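Local coordinates for fiber (Human adenovirus 26, PDB 6FJN), which probably attaches the virus to receptors on the host cell through its trimeric C-terminal knob domain, the part of the fiber present here, at residues 102-111 and 144-155; 13-24 and 74-82. All blocks are in the same frame, centred on the assembly; numbering follows the deposited sequence.

Interaction 1. Residues 102-111 and 144-155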
loop_
_atom_site.group_PDB
_atom_site.type_symbol
_atom_site.label_atom_id
_atom_site.label_comp_id
_atom_site.label_asym_id
_atom_site.label_seq_id
_atom_site.Cartn_x
_atom_site.Cartn_y
_atom_site.Cartn_z
ATOM N N MET A 102 15.071 -10.257 3.666
ATOM C CA MET A 102 15.606 -10.067 2.328
ATOM C C MET A 102 14.546 -10.414 1.280
ATOM O O MET A 102 13.679 -11.263 1.504
ATOM C CB MET A 102 16.841 -10.931 2.114
ATOM C CG MET A 102 18.011 -10.476 2.938
ATOM S SD MET A 102 18.574 -8.796 2.526
ATOM C CE MET A 102 17.926 -7.815 3.889
ATOM N N PRO A 103 14.588 -9.783 0.109
ATOM C CA PRO A 103 13.603 -10.116 -0.934
ATOM C C PRO A 103 13.833 -11.507 -1.505
ATOM O O PRO A 103 14.966 -11.910 -1.753
ATOM C CB PRO A 103 13.801 -9.012 -1.995
ATOM C CG PRO A 103 14.646 -7.965 -1.333
ATOM C CD PRO A 103 15.460 -8.695 -0.317
ATOM N N ASN A 104 12.735 -12.228 -1.645
ATOM C CA ASN A 104 12.749 -13.616 -2.101
ATOM C C ASN A 104 13.397 -13.731 -3.481
ATOM O O ASN A 104 13.002 -13.078 -4.401
ATOM C CB ASN A 104 11.291 -14.075 -2.149
ATOM C CG ASN A 104 11.151 -15.544 -2.465
ATOM O OD1 ASN A 104 11.289 -15.999 -3.623
ATOM N ND2 ASN A 104 10.940 -16.316 -1.421
ATOM N N LEU A 105 14.394 -14.622 -3.575
ATOM C CA LEU A 105 15.172 -14.753 -4.841
ATOM C C LEU A 105 14.430 -15.510 -5.939
ATOM O O LEU A 105 14.744 -15.376 -7.111
ATOM C CB LEU A 105 16.532 -15.398 -4.554
ATOM C CG LEU A 105 17.567 -14.394 -4.014
ATOM C CD1 LEU A 105 18.692 -15.145 -3.328
ATOM C CD2 LEU A 105 18.094 -13.462 -5.086
ATOM N N THR A 106 13.425 -16.293 -5.580
ATOM C CA THR A 106 12.577 -16.932 -6.606
ATOM C C THR A 106 11.594 -15.947 -7.200
ATOM O O THR A 106 11.423 -15.816 -8.426
ATOM C CB THR A 106 11.825 -18.134 -6.058
ATOM O OG1 THR A 106 12.789 -19.031 -5.516
ATOM C CG2 THR A 106 11.020 -18.841 -7.141
ATOM N N ALA A 107 10.940 -15.148 -6.345
ATOM C CA ALA A 107 10.039 -14.087 -6.822
ATOM C C ALA A 107 10.823 -13.050 -7.598
ATOM O O ALA A 107 10.364 -12.476 -8.619
ATOM C CB ALA A 107 9.368 -13.414 -5.645
ATOM N N TYR A 108 12.014 -12.727 -7.061
ATOM C CA TYR A 108 12.803 -11.589 -7.568
ATOM C C TYR A 108 14.210 -12.055 -7.870
ATOM O O TYR A 108 15.150 -11.838 -7.085
ATOM C CB TYR A 108 12.792 -10.403 -6.593
ATOM C CG TYR A 108 11.474 -10.158 -5.922
ATOM C CD1 TYR A 108 10.352 -9.819 -6.623
ATOM C CD2 TYR A 108 11.345 -10.255 -4.534
ATOM C CE1 TYR A 108 9.144 -9.560 -5.994
ATOM C CE2 TYR A 108 10.146 -10.001 -3.890
ATOM C CZ TYR A 108 9.048 -9.652 -4.612
ATOM O OH TYR A 108 7.858 -9.428 -3.950
ATOM N N PRO A 109 14.399 -12.749 -8.992
ATOM C CA PRO A 109 15.713 -13.292 -9.280
ATOM C C PRO A 109 16.666 -12.198 -9.728
ATOM O O PRO A 109 16.290 -11.209 -10.318
ATOM C CB PRO A 109 15.437 -14.312 -10.388
ATOM C CG PRO A 109 14.193 -13.802 -11.038
ATOM C CD PRO A 109 13.393 -13.136 -9.999
ATOM N N LYS A 110 17.939 -12.444 -9.472
ATOM C CA LYS A 110 18.972 -11.588 -9.992
ATOM C C LYS A 110 18.932 -11.604 -11.509
ATOM O O LYS A 110 18.556 -12.611 -12.135
ATOM C CB LYS A 110 20.366 -12.088 -9.597
ATOM C CG LYS A 110 20.570 -12.230 -8.101
ATOM C CD LYS A 110 21.064 -10.991 -7.433
ATOM C CE LYS A 110 22.518 -11.210 -7.009
ATOM N NZ LYS A 110 23.134 -9.895 -6.882
ATOM N N PRO A 111 19.377 -10.514 -12.122
ATOM C CA PRO A 111 19.456 -10.546 -13.584
ATOM C C PRO A 111 20.387 -11.628 -14.102
ATOM O O PRO A 111 21.392 -11.972 -13.446
ATOM C CB PRO A 111 20.049 -9.199 -13.933
ATOM C CG PRO A 111 19.822 -8.347 -12.750
ATOM C CD PRO A 111 19.921 -9.262 -11.580
ATOM N N PHE A 144 13.756 -5.021 -6.526
ATOM C CA PHE A 144 14.244 -6.072 -5.650
ATOM C C PHE A 144 15.210 -6.985 -6.371
ATOM O O PHE A 144 14.879 -7.573 -7.414
ATOM C CB PHE A 144 13.053 -6.899 -5.138
ATOM C CG PHE A 144 12.067 -6.041 -4.377
ATOM C CD1 PHE A 144 12.368 -5.556 -3.115
ATOM C CD2 PHE A 144 10.865 -5.673 -4.923
ATOM C CE1 PHE A 144 11.528 -4.716 -2.437
ATOM C CE2 PHE A 144 9.990 -4.820 -4.232
ATOM C CZ PHE A 144 10.358 -4.347 -2.998
ATOM N N ASN A 145 16.409 -7.127 -5.780
ATOM C CA ASN A 145 17.436 -8.071 -6.235
ATOM C C ASN A 145 17.929 -7.842 -7.650
ATOM O O ASN A 145 18.427 -8.745 -8.288
ATOM C CB ASN A 145 17.014 -9.531 -6.029
ATOM C CG ASN A 145 16.743 -9.880 -4.597
ATOM O OD1 ASN A 145 15.943 -10.859 -4.346
ATOM N ND2 ASN A 145 17.317 -9.214 -3.659
ATOM N N GLN A 146 17.820 -6.600 -8.131
ATOM C CA GLN A 146 18.251 -6.298 -9.494
ATOM C C GLN A 146 19.672 -5.779 -9.580
ATOM O O GLN A 146 20.193 -5.628 -10.681
ATOM C CB GLN A 146 17.264 -5.355 -10.193
ATOM C CG GLN A 146 15.849 -5.944 -10.252
ATOM C CD GLN A 146 15.858 -7.334 -10.839
ATOM O OE1 GLN A 146 16.223 -7.517 -12.019
ATOM N NE2 GLN A 146 15.616 -8.328 -10.037
ATOM N N GLU A 147 20.351 -5.547 -8.457
ATOM C CA GLU A 147 21.732 -5.144 -8.460
ATOM C C GLU A 147 22.651 -6.355 -8.447
ATOM O O GLU A 147 22.370 -7.361 -7.840
ATOM C CB GLU A 147 22.052 -4.287 -7.245
ATOM C CG GLU A 147 21.200 -3.006 -7.198
ATOM C CD GLU A 147 21.395 -2.140 -8.420
ATOM O OE1 GLU A 147 22.556 -1.752 -8.698
ATOM O OE2 GLU A 147 20.413 -1.749 -9.066
ATOM N N THR A 148 23.788 -6.197 -9.117
ATOM C CA THR A 148 24.896 -7.138 -8.991
ATOM C C THR A 148 26.189 -6.456 -8.403
ATOM O O THR A 148 27.156 -7.184 -8.131
ATOM C CB THR A 148 25.212 -7.761 -10.352
ATOM O OG1 THR A 148 25.399 -6.698 -11.272
ATOM C CG2 THR A 148 24.045 -8.616 -10.807
ATOM N N GLU A 149 26.149 -5.126 -8.174
ATOM C CA GLU A 149 27.283 -4.291 -7.655
ATOM C C GLU A 149 27.938 -5.073 -6.510
ATOM O O GLU A 149 27.242 -5.548 -5.574
ATOM C CB GLU A 149 26.790 -2.879 -7.183
ATOM C CG GLU A 149 27.893 -1.899 -6.741
ATOM C CD GLU A 149 27.480 -0.472 -6.369
ATOM O OE1 GLU A 149 26.297 -0.091 -6.385
ATOM O OE2 GLU A 149 28.400 0.316 -6.011
ATOM N N ASN A 150 29.263 -5.190 -6.555
ATOM C CA ASN A 150 30.055 -5.619 -5.414
ATOM C C ASN A 150 29.732 -6.988 -4.798
ATOM O O ASN A 150 29.909 -7.232 -3.613
ATOM C CB ASN A 150 30.089 -4.473 -4.382
ATOM C CG ASN A 150 30.938 -3.252 -4.868
ATOM O OD1 ASN A 150 31.649 -3.320 -5.866
ATOM N ND2 ASN A 150 30.848 -2.168 -4.157
ATOM N N GLY A 151 29.281 -7.908 -5.621
ATOM C CA GLY A 151 29.011 -9.277 -5.149
ATOM C C GLY A 151 27.787 -9.404 -4.251
ATOM O O GLY A 151 27.676 -10.398 -3.545
ATOM N N CYS A 152 26.900 -8.411 -4.232
ATOM C CA CYS A 152 25.721 -8.482 -3.344
ATOM C C CYS A 152 24.882 -9.734 -3.566
ATOM O O CYS A 152 24.796 -10.261 -4.680
ATOM C CB CYS A 152 24.898 -7.223 -3.483
ATOM S SG CYS A 152 24.082 -6.950 -5.067
ATOM N N ALA A 153 24.332 -10.292 -2.494
ATOM C CA ALA A 153 23.407 -11.387 -2.579
ATOM C C ALA A 153 21.971 -10.938 -2.805
ATOM O O ALA A 153 21.189 -11.658 -3.429
ATOM C CB ALA A 153 23.485 -12.182 -1.295
ATOM N N TYR A 154 21.638 -9.770 -2.257
ATOM C CA TYR A 154 20.267 -9.218 -2.318
ATOM C C TYR A 154 20.399 -7.721 -2.508
ATOM O O TYR A 154 21.438 -7.118 -2.192
ATOM C CB TYR A 154 19.466 -9.462 -1.035
ATOM C CG TYR A 154 19.410 -10.884 -0.578
ATOM C CD1 TYR A 154 18.416 -11.739 -1.053
ATOM C CD2 TYR A 154 20.319 -11.377 0.365
ATOM C CE1 TYR A 154 18.335 -13.039 -0.613
ATOM C CE2 TYR A 154 20.254 -12.685 0.793
ATOM C CZ TYR A 154 19.269 -13.523 0.296
ATOM O OH TYR A 154 19.150 -14.819 0.688
ATOM N N SER A 155 19.320 -7.092 -2.987
ATOM C CA SER A 155 19.338 -5.634 -3.056
ATOM C C SER A 155 17.911 -5.110 -2.976
ATOM O O SER A 155 16.937 -5.767 -3.404
ATOM C CB SER A 155 19.994 -5.120 -4.325
ATOM O OG SER A 155 19.362 -5.568 -5.513
#
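The HI loop of the knob, residues 145-153, folds round the amine of Lys110, which takes a backbone carbonyl from each limb of the loop. Lys110 NZ donates a 2.8 Å hydrogen bond to Glu147 O within that carbonyl's plane, and an equally short one to Cys152 O from above its carbonyl plane. CB of Lys110 sets off away from the loop; bends at chi2 (-89°) and chi3 turn the chain back over Asn145 O until the amine lies between the two carbonyls. Gln146 NE2 gives a nearly straight bond to Phe144 O at 2.8 Å, lying in the amide plane, and another to Pro109 O at 3.0 Å, slightly out of it; with OE1 held by Asn118, the amide is fixed in its rotation. Phe144 and Tyr154 stand where the neighbouring strands 137-144 and 154-161 of the GHID sheet meet this loop, and the segment 102-111 packs against both. CB of Met102 sits almost on the normal of the Tyr154 ring, 3.6 Å from its centroid, and SD follows obliquely in a Met-aromatic contact. Leu105 CD1 comes across to Tyr154 CE1 at 3.5 Å. Tyr154 also touches Gln183, to which L-glutamate is covalently bound in a structure of this protein. Phe144 CB covers one face of the Tyr108 ring, 4.1 Å from the centroid, with Ala107 CB over the opposite face; the Tyr108 hydroxyl is hydrogen-bonded to the backbone N of Leu181. Asn104 OD1 accepts from Ala107 N, an Asx motif in the turn presenting Thr106 to Asp88 of a neighbouring subunit.

Interaction 2. Residues 13-24 and 74-82; sequences NCKMSTEKDSKL and SSSLSKDYW
Asn13 and Leu77 form the close-packed part of this contact. Leu77 CD1 rests against the Asn13 side chain, 3.5 Å from ND2, while the amide is locked by two bonds to one residue: OD1 accepts from Leu24 N at 2.8 Å and ND2 donates to Leu24 O at 3.0 Å, both along in-plane lone pairs. With chi1 at 63°, CG of Asn13 sits between the backbone N and the carbonyl carbon, turned toward the Leu24 backbone. Alongside, Ser78 N gives an almost linear bond (177°) to Asn13 O at 2.8 Å, and the less straight Lys15 N to Ser76 O bond completes the pairing. Toward solvent the contact loosens. Lys20, its chain extended beyond CG, passes Ser78 and reaches Asp80 in a long salt bridge, 3.7 Å from NZ to OD2, and one water joins Lys20 NZ to Ser78 OG. Another water connects Lys15 O with Ser76 OG, whose firmer partner is Ser62. The carboxylate of Asp21 accepts from the backbone N of Met16, Ser17 and Thr18, bracing the turn at 16-21. The AB and DE loops of the knob thus meet through a single beta bridge, Cys14 with Leu77; Cys14 also forms, with Asn13, a classic bulge opposite Ser22.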
loop_
_atom_site.group_PDB
_atom_site.type_symbol
_atom_site.label_atom_id
_atom_site.label_comp_id
_atom_site.label_asym_id
_atom_site.label_seq_id
_atom_site.Cartn_x
_atom_site.Cartn_y
_atom_site.Cartn_z
ATOM N N ASN A 13 21.954 10.084 6.746
ATOM C CA ASN A 13 22.389 8.691 6.693
ATOM C C ASN A 13 22.602 8.185 5.282
ATOM O O ASN A 13 22.864 7.004 5.113
ATOM C CB ASN A 13 21.393 7.793 7.423
ATOM C CG ASN A 13 20.030 7.792 6.798
ATOM O OD1 ASN A 13 19.810 8.430 5.751
ATOM N ND2 ASN A 13 19.125 6.978 7.322
ATOM N N CYS A 14 22.564 9.069 4.270
ATOM C CA CYS A 14 22.422 8.619 2.904
ATOM C C CYS A 14 23.084 9.575 1.930
ATOM O O CYS A 14 23.296 10.771 2.243
ATOM C CB CYS A 14 20.911 8.499 2.619
ATOM S SG CYS A 14 20.341 7.789 1.006
ATOM N N LYS A 15 23.446 9.015 0.760
ATOM C CA LYS A 15 23.978 9.768 -0.373
ATOM C C LYS A 15 23.015 9.824 -1.557
ATOM O O LYS A 15 22.785 8.812 -2.223
ATOM C CB LYS A 15 25.272 9.131 -0.872
ATOM C CG LYS A 15 25.827 9.749 -2.155
ATOM C CD LYS A 15 27.255 9.361 -2.463
ATOM C CE LYS A 15 27.335 7.878 -2.831
ATOM N NZ LYS A 15 28.669 7.647 -3.440
ATOM N N MET A 16 22.455 11.008 -1.816
ATOM C CA MET A 16 21.751 11.292 -3.091
ATOM C C MET A 16 22.786 11.727 -4.132
ATOM O O MET A 16 22.846 11.106 -5.204
ATOM C CB MET A 16 20.679 12.374 -2.893
ATOM C CG MET A 16 19.507 11.916 -2.056
ATOM S SD MET A 16 18.235 13.128 -1.835
ATOM C CE MET A 16 17.519 13.171 -3.488
ATOM N N SER A 17 23.525 12.753 -3.771
ATOM C CA SER A 17 24.580 13.332 -4.607
ATOM C C SER A 17 25.936 13.081 -3.953
ATOM O O SER A 17 26.880 12.563 -4.605
ATOM C CB SER A 17 24.316 14.845 -4.817
ATOM O OG SER A 17 25.410 15.493 -5.397
ATOM N N THR A 18 26.102 13.526 -2.716
ATOM C CA THR A 18 27.365 13.359 -1.959
ATOM C C THR A 18 27.065 12.681 -0.633
ATOM O O THR A 18 25.907 12.555 -0.188
ATOM C CB THR A 18 28.068 14.706 -1.730
ATOM O OG1 THR A 18 27.175 15.609 -1.112
ATOM C CG2 THR A 18 28.510 15.283 -3.050
ATOM N N GLU A 19 28.140 12.204 -0.004
ATOM C CA GLU A 19 27.991 11.415 1.165
ATOM C C GLU A 19 27.179 12.097 2.289
ATOM O O GLU A 19 27.424 13.192 2.660
ATOM C CB GLU A 19 29.391 11.116 1.664
ATOM C CG GLU A 19 29.440 10.062 2.730
ATOM C CD GLU A 19 29.039 8.697 2.329
ATOM O OE1 GLU A 19 28.866 8.281 1.124
ATOM O OE2 GLU A 19 28.539 7.983 3.247
ATOM N N LYS A 20 26.250 11.358 2.857
ATOM C CA LYS A 20 25.479 11.871 4.016
ATOM C C LYS A 20 24.839 13.247 3.781
ATOM O O LYS A 20 24.813 14.111 4.615
ATOM C CB LYS A 20 26.280 11.752 5.290
ATOM C CG LYS A 20 26.405 10.304 5.784
ATOM C CD LYS A 20 27.499 10.162 6.800
ATOM C CE LYS A 20 27.610 8.723 7.277
ATOM N NZ LYS A 20 28.737 8.452 8.176
ATOM N N ASP A 21 24.319 13.403 2.562
ATOM C CA ASP A 21 23.589 14.612 2.195
ATOM C C ASP A 21 22.112 14.520 2.423
ATOM O O ASP A 21 21.401 15.522 2.181
ATOM C CB ASP A 21 23.882 15.000 0.733
ATOM C CG ASP A 21 23.347 14.053 -0.306
ATOM O OD1 ASP A 21 22.788 13.050 0.066
ATOM O OD2 ASP A 21 23.557 14.382 -1.522
ATOM N N SER A 22 21.636 13.388 2.906
ATOM C CA SER A 22 20.194 13.130 2.920
ATOM C C SER A 22 19.818 12.186 4.042
ATOM O O SER A 22 20.699 11.459 4.569
ATOM C CB SER A 22 19.770 12.579 1.558
ATOM O OG SER A 22 20.480 11.414 1.187
ATOM N N LYS A 23 18.536 12.177 4.420
ATOM C CA LYS A 23 17.974 11.228 5.344
ATOM C C LYS A 23 17.028 10.345 4.555
ATOM O O LYS A 23 15.981 10.801 4.071
ATOM C CB LYS A 23 17.177 11.910 6.521
ATOM C CG LYS A 23 16.318 10.914 7.382
ATOM C CD LYS A 23 17.100 10.079 8.411
ATOM C CE LYS A 23 16.303 8.904 9.006
ATOM N NZ LYS A 23 16.832 8.461 10.302
ATOM N N LEU A 24 17.382 9.069 4.483
ATOM C CA LEU A 24 16.443 8.024 4.062
ATOM C C LEU A 24 15.721 7.530 5.285
ATOM O O LEU A 24 16.365 7.043 6.227
ATOM C CB LEU A 24 17.220 6.868 3.431
ATOM C CG LEU A 24 16.336 5.746 2.862
ATOM C CD1 LEU A 24 15.622 6.163 1.596
ATOM C CD2 LEU A 24 17.135 4.460 2.616
ATOM N N SER A 74 29.305 -0.410 0.507
ATOM C CA SER A 74 29.176 0.319 -0.745
ATOM C C SER A 74 27.784 0.794 -1.050
ATOM O O SER A 74 27.563 1.495 -2.045
ATOM C CB SER A 74 29.703 -0.575 -1.830
ATOM O OG SER A 74 28.989 -1.776 -1.831
ATOM N N SER A 75 26.818 0.499 -0.179
ATOM C CA SER A 75 25.447 1.016 -0.308
ATOM C C SER A 75 25.391 2.533 -0.160
ATOM O O SER A 75 26.274 3.133 0.413
ATOM C CB SER A 75 24.576 0.399 0.766
ATOM O OG SER A 75 24.518 -1.026 0.648
ATOM N N SER A 76 24.298 3.091 -0.672
ATOM C CA SER A 76 24.034 4.519 -0.503
ATOM C C SER A 76 23.756 4.905 0.937
ATOM O O SER A 76 24.034 6.036 1.363
ATOM C CB SER A 76 22.777 4.920 -1.283
ATOM O OG SER A 76 22.880 4.557 -2.654
ATOM N N LEU A 77 23.147 3.990 1.652
ATOM C CA LEU A 77 22.771 4.132 3.076
ATOM C C LEU A 77 23.929 3.716 3.956
ATOM O O LEU A 77 24.526 2.653 3.726
ATOM C CB LEU A 77 21.575 3.224 3.342
ATOM C CG LEU A 77 21.075 3.126 4.779
ATOM C CD1 LEU A 77 20.584 4.468 5.303
ATOM C CD2 LEU A 77 20.006 2.058 4.920
ATOM N N SER A 78 24.236 4.535 4.940
ATOM C CA SER A 78 25.217 4.212 5.983
ATOM C C SER A 78 24.729 3.133 6.948
ATOM O O SER A 78 23.559 3.056 7.371
ATOM C CB SER A 78 25.486 5.457 6.824
ATOM O OG SER A 78 26.148 5.143 8.054
ATOM N N LYS A 79 25.682 2.244 7.263
ATOM C CA LYS A 79 25.434 1.163 8.199
ATOM C C LYS A 79 25.222 1.607 9.653
ATOM O O LYS A 79 24.593 0.862 10.420
ATOM C CB LYS A 79 26.579 0.179 8.130
ATOM C CG LYS A 79 26.628 -0.592 6.820
ATOM C CD LYS A 79 27.922 -1.333 6.549
ATOM C CE LYS A 79 28.196 -2.374 7.626
ATOM N NZ LYS A 79 27.165 -3.447 7.685
ATOM N N ASP A 80 25.670 2.794 10.010
ATOM C CA ASP A 80 25.704 3.170 11.423
ATOM C C ASP A 80 24.374 3.115 12.250
ATOM O O ASP A 80 24.415 2.604 13.415
ATOM C CB ASP A 80 26.250 4.589 11.570
ATOM C CG ASP A 80 27.644 4.728 11.039
ATOM O OD1 ASP A 80 28.320 3.715 10.858
ATOM O OD2 ASP A 80 28.049 5.854 10.760
ATOM N N TYR A 81 23.252 3.548 11.687
ATOM C CA TYR A 81 21.972 3.534 12.408
ATOM C C TYR A 81 20.930 2.711 11.634
ATOM O O TYR A 81 19.711 3.035 11.660
ATOM C CB TYR A 81 21.525 4.992 12.665
ATOM C CG TYR A 81 22.483 5.644 13.625
ATOM C CD1 TYR A 81 22.465 5.323 14.979
ATOM C CD2 TYR A 81 23.489 6.515 13.172
ATOM C CE1 TYR A 81 23.360 5.903 15.858
ATOM C CE2 TYR A 81 24.400 7.090 14.048
ATOM C CZ TYR A 81 24.335 6.775 15.381
ATOM O OH TYR A 81 25.238 7.345 16.242
ATOM N N TRP A 82 21.400 1.741 10.813
ATOM C CA TRP A 82 20.541 0.766 10.108
ATOM C C TRP A 82 20.677 -0.489 10.889
ATOM O O TRP A 82 21.769 -1.112 10.935
ATOM C CB TRP A 82 21.023 0.477 8.696
ATOM C CG TRP A 82 20.254 -0.664 8.044
ATOM C CD1 TRP A 82 20.725 -1.916 7.775
ATOM C CD2 TRP A 82 18.898 -0.634 7.619
ATOM N NE1 TRP A 82 19.748 -2.662 7.185
ATOM C CE2 TRP A 82 18.611 -1.903 7.055
ATOM C CE3 TRP A 82 17.893 0.347 7.601
ATOM C CZ2 TRP A 82 17.369 -2.196 6.517
ATOM C CZ3 TRP A 82 16.657 0.032 7.066
ATOM C CH2 TRP A 82 16.411 -1.226 6.547
HETATM O O HOH W 1 19.878 5.139 9.443
HETATM O O HOH W 2 23.934 6.838 -3.584
HETATM O O HOH W 3 25.773 8.283 2.697
HETATM O O HOH W 4 27.340 6.179 0.431
HETATM O O HOH W 5 28.536 5.528 7.112
#

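In the fold
Interaction 1 packs a long loop on the HI turn and its strands, whereas interaction 2 joins two loops, AB and DE. Strand 58-65 lies beside each: Cys152 of interaction 1 packs on Leu64, Ser76 of interaction 2 on Ile61. Interaction 1 is the larger, with aromatic side chains buried next to strand 176-181 and a lysine and a glutamine amide bonded to carbonyls; its 102-111 segment also reaches a neighbouring subunit. Interaction 2 buries about half as much surface and relies on backbone pairing, with a small apolar patch and a hydrated, charged rim. Though their centres lie about 20 Å apart, they meet at the surface, where Asn150 ND2 and Ser74 OG probably share a hydrogen bond.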